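Local coordinates for protein Afp2 (Serratia entomophila, PDB 6RBN) that probably forms part of the contractile sheath around the inner tube of the anti-feeding prophage, an injection system whose contraction would drive the tube into a target cell, at residues A169-P172 / P173-A177; F206-S209 / D210-G214; R253-F256 / N257-R261; H292-Q296 / Q297-A301. One frame throughout, in Å; residues are numbered along the deposited sequence.

Interaction 1 (A169-P172 / P173-A177); sequences AAVP and PSAIA
Val171 puts one methyl, CG1, into the notch between two side chains of the first helical turn. It lies 4.0 Å from Ala175 CB and, on the other side of the notch, 4.0 Å from Ile176 CG1. With CG1 anti to the backbone N (chi1 175°), this methyl and not CG2 meets the helix. Ile176 offers the flank of its CG1 methylene, and the two branched side chains pass each other at a slant. The Pro172-Pro173 pair follows, with Pro172 CB 3.8 Å from Pro173 CD. This is the entry into helix 173-187 of the subtilisin-like domain, where a proline fits readily because the first turn requires no amide hydrogen from it. The Pro172 carbonyl oxygen accepts a hydrogen bond from Ala175 N at 3.0 Å. Ala175 CB leans over that same oxygen at 3.5 Å. Helix 66-75 fills in against Pro172 and Ala175 through Thr69 and Ser70, and Ile225 meets both Pro173 and Ile176. Ser174 OG is hydrogen-bonded to backbone oxygens, Phe130 O among them.

Interaction 2 (F206-S209 / D210-G214); sequences FAVS and DDFQG
The N-terminus of helix 210-216 is reached through Val208 and Ser209, with Ser209 at the N-cap. Across this junction the closest side-chain packing joins Val208 and Phe212: the methyl CG1 of the valine lies 3.6 Å from CD2 of the phenylalanine, approaching the ring obliquely. Phe212 CG stands anti to the backbone N (chi1 180°), which carries the ring toward the valine in the preceding loop. The serine hydroxyl also faces the first turn: with chi1 near 65°, Ser209 OG lies between the backbone N and the carbonyl carbon and is 3.5 Å from Phe212 N, the amide an N-cap hydroxyl commonly approaches, too far for a clear bond. It touches Phe212 CB as well, at 3.9 Å. The helix belongs to the subtilisin-like domain of the sheath protein, at the surface of the chain, and its first regular backbone bond is from Gly214 N to Asp210 O, at 3.1 Å. Asp210 and Asp211 both sit in this first turn, where their negative charge probably suits the helix dipole; Asp210 OD1 forms a salt bridge with Arg226. Beyond the junction, Met224 packs on Val208 and Gln213, Ile137 touches Phe212, and the Phe212 ring meets that of Tyr216. Asp210 and Gln213 also pack on Tyr7 and Pro8 of a neighbouring Afp2 subunit.

Interaction 3 (R253-F256 / N257-R261); sequences RRLF and NAVER
Asn257 N donates to Arg253 O at 3.1 Å, and Glu260 N donates to Phe256 O at 2.7 Å. Both are i to i+4 bonds within helix 250-267 of the sheath C-terminal domain, as is the bond from Val259 N to Leu255 O. Arg253 and Asn257 repeat this spacing in their side chains. Arg253 leaves with CG anti to the backbone N and then bends at chi2 (72°), so that its guanidinium runs forward along the helix and meets the Asn257 amide. The amide lies over one face, with ND2 3.8 Å above the plane, and the two planes are 51° apart. Asn257 OD1 is 2.9 Å from Arg253 NH2, but coming over the face it is poorly aimed for a hydrogen bond. Glu260 OE1 instead approaches the guanidinium edge, a long salt bridge of 3.9 Å to Arg253 NH2. Each charge has a further partner: Glu260 pairs with Arg125, and Arg253 with Glu14 of an Afp3 subunit, which places the helix at a contact with Afp3. Trp247 adds a cation-pi contact to Arg253. On the apolar flank Leu335 packs on Phe256 and Val259, and Phe445 of another Afp3 subunit touches Val259. Leu255 CD1 and Val259 CG2 approach to 4.3 Å.

Interaction 4 (H292-Q296 / Q297-A301); sequences HSLWQ and QGALA
Leu294 and Ala299 close a Schellman motif at the C-terminal end of helix 277-295, in the sheath C-terminal domain. Ala299 N reaches back to Leu294 O in a weak 6-to-1 hydrogen bond of 3.3 Å, and inside it Gly298 N donates to Trp295 O at 3.2 Å. The inner bond closes a type I turn from Trp295 to Gly298. Gly298 takes the positive phi (89°) by which the chain leaves the helical course, as the motif requires. The apolar partner of the motif is present too: Leu294 CG rests 3.8 Å from Ala299 CB. A residue further on, Leu300 CB comes up to the edge of the Trp295 indole, near its plane, 3.7 Å from CD1, and the two side chains cross at about a right angle. Gln297 folds back over the last turn: with chi1 at 63°, its CG lies between its own backbone N and carbonyl carbon and drops to 3.3 Å from Ser293 O. Outside this, Trp191 packs on both Gln297 and Ala299, Pro305 and Ala308 of the next helix touch Trp295, and the indole NE1 donates to Gly302 O, which probably limits rotation of the ring. His292 packs on Arg143 of an Afp1 subunit. The Gln297 side chain passes Leu294 at a slant, its NE2 3.4 Å from the leucine CD1.

Overall arrangement
All four contacts are local, yet they mark different moments in a helix. Interactions 1 and 2 are helix entries in the subtilisin-like range, their centres 18 Å apart; the first is buried and apolar around a proline pair, the second lies at the surface with a serine at the N-cap position and acidic residues. Interaction 3 is a mid-helix segment, buried and charged, facing Afp3 subunits, whereas interaction 4 is a partly buried helix exit shaped by a glycine. The last two share the C-terminal domain and touch directly: Val259 CG2 packs on Leu294 CD2 at 3.7 Å, joining helices 250-267 and 277-295. Interactions 1 and 4 sit on opposite sides of the chain's centre.

Interaction 1 (A169-P172 / P173-A177)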
loop_
_atom_site.group_PDB
_atom_site.type_symbol
_atom_site.label_atom_id
_atom_site.label_comp_id
_atom_site.label_asym_id
_atom_site.label_seq_id
_atom_site.Cartn_x
_atom_site.Cartn_y
_atom_site.Cartn_z
ATOM N N ALA C 169 -68.928 -82.280 -27.187
ATOM C CA ALA C 169 -68.312 -81.732 -28.382
ATOM C C ALA C 169 -66.812 -82.020 -28.403
ATOM O O ALA C 169 -66.218 -82.453 -27.413
ATOM C CB ALA C 169 -68.575 -80.233 -28.469
ATOM N N ALA C 170 -66.198 -81.766 -29.554
ATOM C CA ALA C 170 -64.801 -82.100 -29.802
ATOM C C ALA C 170 -63.961 -80.833 -29.799
ATOM O O ALA C 170 -64.147 -79.960 -30.653
ATOM C CB ALA C 170 -64.643 -82.835 -31.132
ATOM N N VAL C 171 -63.043 -80.739 -28.847
ATOM C CA VAL C 171 -62.119 -79.604 -28.789
ATOM C C VAL C 171 -60.911 -79.914 -29.670
ATOM O O VAL C 171 -60.368 -81.027 -29.585
ATOM C CB VAL C 171 -61.694 -79.335 -27.350
ATOM C CG1 VAL C 171 -60.637 -78.252 -27.287
ATOM C CG2 VAL C 171 -62.874 -78.909 -26.542
ATOM N N PRO C 172 -60.497 -78.996 -30.542
ATOM C CA PRO C 172 -59.243 -79.166 -31.265
ATOM C C PRO C 172 -58.067 -79.164 -30.306
ATOM O O PRO C 172 -58.032 -78.374 -29.353
ATOM C CB PRO C 172 -59.198 -77.946 -32.189
ATOM C CG PRO C 172 -60.606 -77.552 -32.343
ATOM C CD PRO C 172 -61.253 -77.836 -31.028
ATOM N N PRO C 173 -57.074 -80.026 -30.531
ATOM C CA PRO C 173 -55.995 -80.181 -29.546
ATOM C C PRO C 173 -55.000 -79.037 -29.534
ATOM O O PRO C 173 -54.124 -79.016 -28.662
ATOM C CB PRO C 173 -55.334 -81.485 -29.983
ATOM C CG PRO C 173 -55.572 -81.536 -31.443
ATOM C CD PRO C 173 -56.904 -80.924 -31.684
ATOM N N SER C 174 -55.093 -78.100 -30.477
ATOM C CA SER C 174 -54.350 -76.855 -30.363
ATOM C C SER C 174 -54.863 -76.013 -29.210
ATOM O O SER C 174 -54.080 -75.328 -28.545
ATOM C CB SER C 174 -54.465 -76.062 -31.655
ATOM O OG SER C 174 -53.973 -76.799 -32.746
ATOM N N ALA C 175 -56.173 -76.045 -28.967
ATOM C CA ALA C 175 -56.761 -75.268 -27.888
ATOM C C ALA C 175 -56.469 -75.871 -26.527
ATOM O O ALA C 175 -56.466 -75.149 -25.524
ATOM C CB ALA C 175 -58.266 -75.158 -28.091
ATOM N N ILE C 176 -56.248 -77.182 -26.469
ATOM C CA ILE C 176 -55.804 -77.808 -25.231
ATOM C C ILE C 176 -54.386 -77.365 -24.908
ATOM O O ILE C 176 -54.048 -77.093 -23.749
ATOM C CB ILE C 176 -55.922 -79.338 -25.352
ATOM C CG1 ILE C 176 -57.373 -79.732 -25.610
ATOM C CG2 ILE C 176 -55.425 -80.028 -24.106
ATOM C CD1 ILE C 176 -57.544 -81.171 -26.009
ATOM N N ALA C 177 -53.543 -77.245 -25.933
ATOM C CA ALA C 177 -52.194 -76.738 -25.731
ATOM C C ALA C 177 -52.190 -75.244 -25.451
ATOM O O ALA C 177 -51.347 -74.767 -24.689
ATOM C CB ALA C 177 -51.334 -77.042 -26.948
#

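Interaction 2 (F206-S209 / D210-G214)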
loop_
_atom_site.group_PDB
_atom_site.type_symbol
_atom_site.label_atom_id
_atom_site.label_comp_id
_atom_site.label_asym_id
_atom_site.label_seq_id
_atom_site.Cartn_x
_atom_site.Cartn_y
_atom_site.Cartn_z
ATOM N N PHE C 206 -58.593 -90.360 -27.155
ATOM C CA PHE C 206 -57.899 -91.632 -27.250
ATOM C C PHE C 206 -56.959 -91.776 -26.063
ATOM O O PHE C 206 -56.589 -90.796 -25.414
ATOM C CB PHE C 206 -57.105 -91.718 -28.556
ATOM C CG PHE C 206 -57.963 -91.711 -29.783
ATOM C CD1 PHE C 206 -59.241 -92.241 -29.766
ATOM C CD2 PHE C 206 -57.517 -91.095 -30.937
ATOM C CE1 PHE C 206 -60.037 -92.209 -30.894
ATOM C CE2 PHE C 206 -58.310 -91.049 -32.061
ATOM C CZ PHE C 206 -59.570 -91.610 -32.042
ATOM N N ALA C 207 -56.574 -93.013 -25.782
ATOM C CA ALA C 207 -55.587 -93.316 -24.759
ATOM C C ALA C 207 -54.273 -93.652 -25.442
ATOM O O ALA C 207 -54.239 -94.493 -26.346
ATOM C CB ALA C 207 -56.045 -94.471 -23.870
ATOM N N VAL C 208 -53.201 -92.992 -25.022
ATOM C CA VAL C 208 -51.894 -93.130 -25.648
ATOM C C VAL C 208 -50.934 -93.750 -24.643
ATOM O O VAL C 208 -50.836 -93.284 -23.501
ATOM C CB VAL C 208 -51.370 -91.774 -26.144
ATOM C CG1 VAL C 208 -50.002 -91.937 -26.738
ATOM C CG2 VAL C 208 -52.321 -91.180 -27.161
ATOM N N SER C 209 -50.233 -94.798 -25.063
ATOM C CA SER C 209 -49.240 -95.447 -24.229
ATOM C C SER C 209 -47.879 -94.783 -24.409
ATOM O O SER C 209 -47.690 -93.908 -25.256
ATOM C CB SER C 209 -49.166 -96.936 -24.553
ATOM O OG SER C 209 -48.694 -97.139 -25.872
ATOM N N ASP C 210 -46.911 -95.212 -23.597
ATOM C CA ASP C 210 -45.553 -94.696 -23.708
ATOM C C ASP C 210 -44.855 -95.192 -24.965
ATOM O O ASP C 210 -44.067 -94.455 -25.564
ATOM C CB ASP C 210 -44.739 -95.098 -22.480
ATOM C CG ASP C 210 -45.112 -94.308 -21.251
ATOM O OD1 ASP C 210 -45.515 -93.140 -21.402
ATOM O OD2 ASP C 210 -44.992 -94.852 -20.134
ATOM N N ASP C 211 -45.124 -96.430 -25.378
ATOM C CA ASP C 211 -44.430 -96.995 -26.528
ATOM C C ASP C 211 -44.917 -96.407 -27.844
ATOM O O ASP C 211 -44.210 -96.508 -28.851
ATOM C CB ASP C 211 -44.590 -98.514 -26.536
ATOM C CG ASP C 211 -43.855 -99.180 -25.390
ATOM O OD1 ASP C 211 -42.840 -98.618 -24.929
ATOM O OD2 ASP C 211 -44.290 -100.264 -24.950
ATOM N N PHE C 212 -46.101 -95.798 -27.857
ATOM C CA PHE C 212 -46.564 -95.091 -29.044
ATOM C C PHE C 212 -45.874 -93.743 -29.192
ATOM O O PHE C 212 -45.486 -93.360 -30.299
ATOM C CB PHE C 212 -48.078 -94.908 -28.985
ATOM C CG PHE C 212 -48.646 -94.186 -30.169
ATOM C CD1 PHE C 212 -48.770 -94.822 -31.388
ATOM C CD2 PHE C 212 -49.060 -92.869 -30.060
ATOM C CE1 PHE C 212 -49.291 -94.157 -32.474
ATOM C CE2 PHE C 212 -49.580 -92.201 -31.139
ATOM C CZ PHE C 212 -49.697 -92.845 -32.346
ATOM N N GLN C 213 -45.719 -93.010 -28.089
ATOM C CA GLN C 213 -45.090 -91.695 -28.129
ATOM C C GLN C 213 -43.592 -91.783 -28.393
ATOM O O GLN C 213 -43.013 -90.837 -28.936
ATOM C CB GLN C 213 -45.378 -90.962 -26.816
ATOM C CG GLN C 213 -44.917 -89.516 -26.749
ATOM C CD GLN C 213 -45.378 -88.822 -25.499
ATOM O OE1 GLN C 213 -46.032 -89.422 -24.652
ATOM N NE2 GLN C 213 -45.043 -87.547 -25.374
ATOM N N GLY C 214 -42.962 -92.914 -28.064
ATOM C CA GLY C 214 -41.534 -93.075 -28.266
ATOM C C GLY C 214 -41.096 -93.066 -29.715
ATOM O O GLY C 214 -39.935 -92.752 -29.997
#

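Interaction 3 (R253-F256 / N257-R261)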
loop_
_atom_site.group_PDB
_atom_site.type_symbol
_atom_site.label_atom_id
_atom_site.label_comp_id
_atom_site.label_asym_id
_atom_site.label_seq_id
_atom_site.Cartn_x
_atom_site.Cartn_y
_atom_site.Cartn_z
ATOM N N ARG C 253 -37.768 -71.648 -27.201
ATOM C CA ARG C 253 -38.163 -70.835 -28.343
ATOM C C ARG C 253 -39.057 -69.682 -27.909
ATOM O O ARG C 253 -38.814 -68.531 -28.283
ATOM C CB ARG C 253 -38.888 -71.663 -29.405
ATOM C CG ARG C 253 -39.175 -70.806 -30.615
ATOM C CD ARG C 253 -37.865 -70.563 -31.320
ATOM N NE ARG C 253 -37.840 -69.371 -32.150
ATOM C CZ ARG C 253 -37.400 -68.204 -31.699
ATOM N NH1 ARG C 253 -36.945 -68.120 -30.463
ATOM N NH2 ARG C 253 -37.390 -67.135 -32.468
ATOM N N ARG C 254 -40.086 -69.975 -27.109
ATOM C CA ARG C 254 -40.963 -68.935 -26.579
ATOM C C ARG C 254 -40.264 -68.013 -25.596
ATOM O O ARG C 254 -40.766 -66.915 -25.346
ATOM C CB ARG C 254 -42.178 -69.549 -25.893
ATOM C CG ARG C 254 -43.235 -70.058 -26.827
ATOM C CD ARG C 254 -44.391 -70.641 -26.046
ATOM N NE ARG C 254 -44.929 -69.693 -25.076
ATOM C CZ ARG C 254 -45.805 -68.734 -25.352
ATOM N NH1 ARG C 254 -46.242 -68.560 -26.589
ATOM N NH2 ARG C 254 -46.230 -67.933 -24.390
ATOM N N LEU C 255 -39.145 -68.439 -25.011
ATOM C CA LEU C 255 -38.373 -67.530 -24.176
ATOM C C LEU C 255 -37.744 -66.431 -25.015
ATOM O O LEU C 255 -37.806 -65.260 -24.635
ATOM C CB LEU C 255 -37.315 -68.300 -23.382
ATOM C CG LEU C 255 -36.494 -67.658 -22.252
ATOM C CD1 LEU C 255 -35.212 -66.992 -22.714
ATOM C CD2 LEU C 255 -37.349 -66.645 -21.512
ATOM N N PHE C 256 -37.156 -66.775 -26.164
ATOM C CA PHE C 256 -36.509 -65.730 -26.948
ATOM C C PHE C 256 -37.530 -64.847 -27.645
ATOM O O PHE C 256 -37.275 -63.657 -27.834
ATOM C CB PHE C 256 -35.536 -66.266 -28.008
ATOM C CG PHE C 256 -34.231 -66.816 -27.475
ATOM C CD1 PHE C 256 -34.057 -67.188 -26.154
ATOM C CD2 PHE C 256 -33.117 -66.794 -28.290
ATOM C CE1 PHE C 256 -32.848 -67.670 -25.708
ATOM C CE2 PHE C 256 -31.899 -67.247 -27.843
ATOM C CZ PHE C 256 -31.765 -67.679 -26.548
ATOM N N ASN C 257 -38.683 -65.401 -28.025
ATOM C CA ASN C 257 -39.736 -64.584 -28.619
ATOM C C ASN C 257 -40.297 -63.580 -27.624
ATOM O O ASN C 257 -40.711 -62.489 -28.020
ATOM C CB ASN C 257 -40.861 -65.467 -29.153
ATOM C CG ASN C 257 -40.434 -66.292 -30.335
ATOM O OD1 ASN C 257 -39.678 -65.831 -31.183
ATOM N ND2 ASN C 257 -40.926 -67.518 -30.409
ATOM N N ALA C 258 -40.305 -63.920 -26.337
ATOM C CA ALA C 258 -40.700 -62.945 -25.328
ATOM C C ALA C 258 -39.622 -61.891 -25.129
ATOM O O ALA C 258 -39.929 -60.725 -24.861
ATOM C CB ALA C 258 -41.007 -63.654 -24.011
ATOM N N VAL C 259 -38.354 -62.282 -25.252
ATOM C CA VAL C 259 -37.253 -61.337 -25.101
ATOM C C VAL C 259 -37.170 -60.419 -26.314
ATOM O O VAL C 259 -36.983 -59.204 -26.181
ATOM C CB VAL C 259 -35.938 -62.103 -24.865
ATOM C CG1 VAL C 259 -34.757 -61.178 -24.874
ATOM C CG2 VAL C 259 -35.985 -62.807 -23.547
ATOM N N GLU C 260 -37.336 -60.984 -27.512
ATOM C CA GLU C 260 -37.215 -60.206 -28.741
ATOM C C GLU C 260 -38.357 -59.216 -28.900
ATOM O O GLU C 260 -38.170 -58.141 -29.477
ATOM C CB GLU C 260 -37.139 -61.151 -29.938
ATOM C CG GLU C 260 -35.794 -61.831 -30.033
ATOM C CD GLU C 260 -35.732 -62.983 -30.997
ATOM O OE1 GLU C 260 -36.782 -63.400 -31.515
ATOM O OE2 GLU C 260 -34.622 -63.492 -31.220
ATOM N N ARG C 261 -39.539 -59.544 -28.384
ATOM C CA ARG C 261 -40.646 -58.599 -28.469
ATOM C C ARG C 261 -40.545 -57.523 -27.398
ATOM O O ARG C 261 -40.836 -56.354 -27.663
ATOM C CB ARG C 261 -41.984 -59.330 -28.373
ATOM C CG ARG C 261 -42.325 -60.155 -29.597
ATOM C CD ARG C 261 -43.594 -60.957 -29.379
ATOM N NE ARG C 261 -44.772 -60.105 -29.276
ATOM C CZ ARG C 261 -45.521 -59.744 -30.311
ATOM N NH1 ARG C 261 -45.223 -60.171 -31.529
ATOM N NH2 ARG C 261 -46.574 -58.961 -30.126
#

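Interaction 4 (H292-Q296 / Q297-A301)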
loop_
_atom_site.group_PDB
_atom_site.type_symbol
_atom_site.label_atom_id
_atom_site.label_comp_id
_atom_site.label_asym_id
_atom_site.label_seq_id
_atom_site.Cartn_x
_atom_site.Cartn_y
_atom_site.Cartn_z
ATOM N N HIS C 292 -31.204 -57.961 -16.707
ATOM C CA HIS C 292 -30.824 -58.247 -15.329
ATOM C C HIS C 292 -32.035 -58.612 -14.489
ATOM O O HIS C 292 -31.961 -59.511 -13.646
ATOM C CB HIS C 292 -30.113 -57.054 -14.697
ATOM C CG HIS C 292 -29.512 -57.353 -13.361
ATOM N ND1 HIS C 292 -28.277 -57.947 -13.218
ATOM C CD2 HIS C 292 -29.994 -57.188 -12.109
ATOM C CE1 HIS C 292 -28.011 -58.100 -11.935
ATOM N NE2 HIS C 292 -29.038 -57.650 -11.239
ATOM N N SER C 293 -33.154 -57.914 -14.695
ATOM C CA SER C 293 -34.377 -58.243 -13.977
ATOM C C SER C 293 -34.962 -59.558 -14.459
ATOM O O SER C 293 -35.665 -60.238 -13.707
ATOM C CB SER C 293 -35.399 -57.126 -14.145
ATOM O OG SER C 293 -35.867 -57.080 -15.478
ATOM N N LEU C 294 -34.693 -59.921 -15.709
ATOM C CA LEU C 294 -35.103 -61.216 -16.227
ATOM C C LEU C 294 -34.210 -62.336 -15.712
ATOM O O LEU C 294 -34.684 -63.456 -15.505
ATOM C CB LEU C 294 -35.082 -61.179 -17.752
ATOM C CG LEU C 294 -35.636 -62.370 -18.511
ATOM C CD1 LEU C 294 -37.124 -62.478 -18.283
ATOM C CD2 LEU C 294 -35.326 -62.212 -19.967
ATOM N N TRP C 295 -32.924 -62.052 -15.496
ATOM C CA TRP C 295 -32.012 -63.059 -14.969
ATOM C C TRP C 295 -32.293 -63.361 -13.507
ATOM O O TRP C 295 -32.213 -64.519 -13.084
ATOM C CB TRP C 295 -30.569 -62.600 -15.136
ATOM C CG TRP C 295 -29.577 -63.487 -14.468
ATOM C CD1 TRP C 295 -29.328 -64.793 -14.748
ATOM C CD2 TRP C 295 -28.693 -63.129 -13.404
ATOM N NE1 TRP C 295 -28.343 -65.276 -13.925
ATOM C CE2 TRP C 295 -27.938 -64.272 -13.088
ATOM C CE3 TRP C 295 -28.469 -61.953 -12.684
ATOM C CZ2 TRP C 295 -26.976 -64.273 -12.087
ATOM C CZ3 TRP C 295 -27.513 -61.957 -11.692
ATOM C CH2 TRP C 295 -26.780 -63.108 -11.402
ATOM N N GLN C 296 -32.618 -62.341 -12.719
ATOM C CA GLN C 296 -32.808 -62.550 -11.292
ATOM C C GLN C 296 -34.159 -63.154 -10.949
ATOM O O GLN C 296 -34.383 -63.494 -9.784
ATOM C CB GLN C 296 -32.623 -61.237 -10.531
ATOM C CG GLN C 296 -33.682 -60.195 -10.788
ATOM C CD GLN C 296 -33.417 -58.922 -10.019
ATOM O OE1 GLN C 296 -32.446 -58.835 -9.269
ATOM N NE2 GLN C 296 -34.284 -57.931 -10.187
ATOM N N GLN C 297 -35.061 -63.303 -11.917
ATOM C CA GLN C 297 -36.283 -64.063 -11.707
ATOM C C GLN C 297 -36.210 -65.455 -12.327
ATOM O O GLN C 297 -37.248 -66.078 -12.565
ATOM C CB GLN C 297 -37.495 -63.288 -12.224
ATOM C CG GLN C 297 -37.521 -62.999 -13.706
ATOM C CD GLN C 297 -38.713 -62.144 -14.091
ATOM O OE1 GLN C 297 -39.541 -61.803 -13.250
ATOM N NE2 GLN C 297 -38.809 -61.796 -15.366
ATOM N N GLY C 298 -35.002 -65.955 -12.580
ATOM C CA GLY C 298 -34.787 -67.349 -12.899
ATOM C C GLY C 298 -34.881 -67.730 -14.357
ATOM O O GLY C 298 -34.807 -68.924 -14.668
ATOM N N ALA C 299 -35.032 -66.766 -15.264
ATOM C CA ALA C 299 -35.256 -67.106 -16.664
ATOM C C ALA C 299 -33.974 -67.476 -17.396
ATOM O O ALA C 299 -34.016 -68.282 -18.330
ATOM C CB ALA C 299 -35.942 -65.949 -17.380
ATOM N N LEU C 300 -32.841 -66.906 -17.008
ATOM C CA LEU C 300 -31.601 -67.138 -17.731
ATOM C C LEU C 300 -30.716 -68.128 -16.982
ATOM O O LEU C 300 -30.816 -68.295 -15.766
ATOM C CB LEU C 300 -30.859 -65.821 -17.950
ATOM C CG LEU C 300 -31.637 -64.795 -18.777
ATOM C CD1 LEU C 300 -30.859 -63.505 -18.923
ATOM C CD2 LEU C 300 -32.009 -65.360 -20.124
ATOM N N ALA C 301 -29.835 -68.784 -17.729
ATOM C CA ALA C 301 -29.031 -69.893 -17.222
ATOM C C ALA C 301 -27.599 -69.423 -16.983
ATOM O O ALA C 301 -26.766 -69.432 -17.889
ATOM C CB ALA C 301 -29.061 -71.069 -18.186
#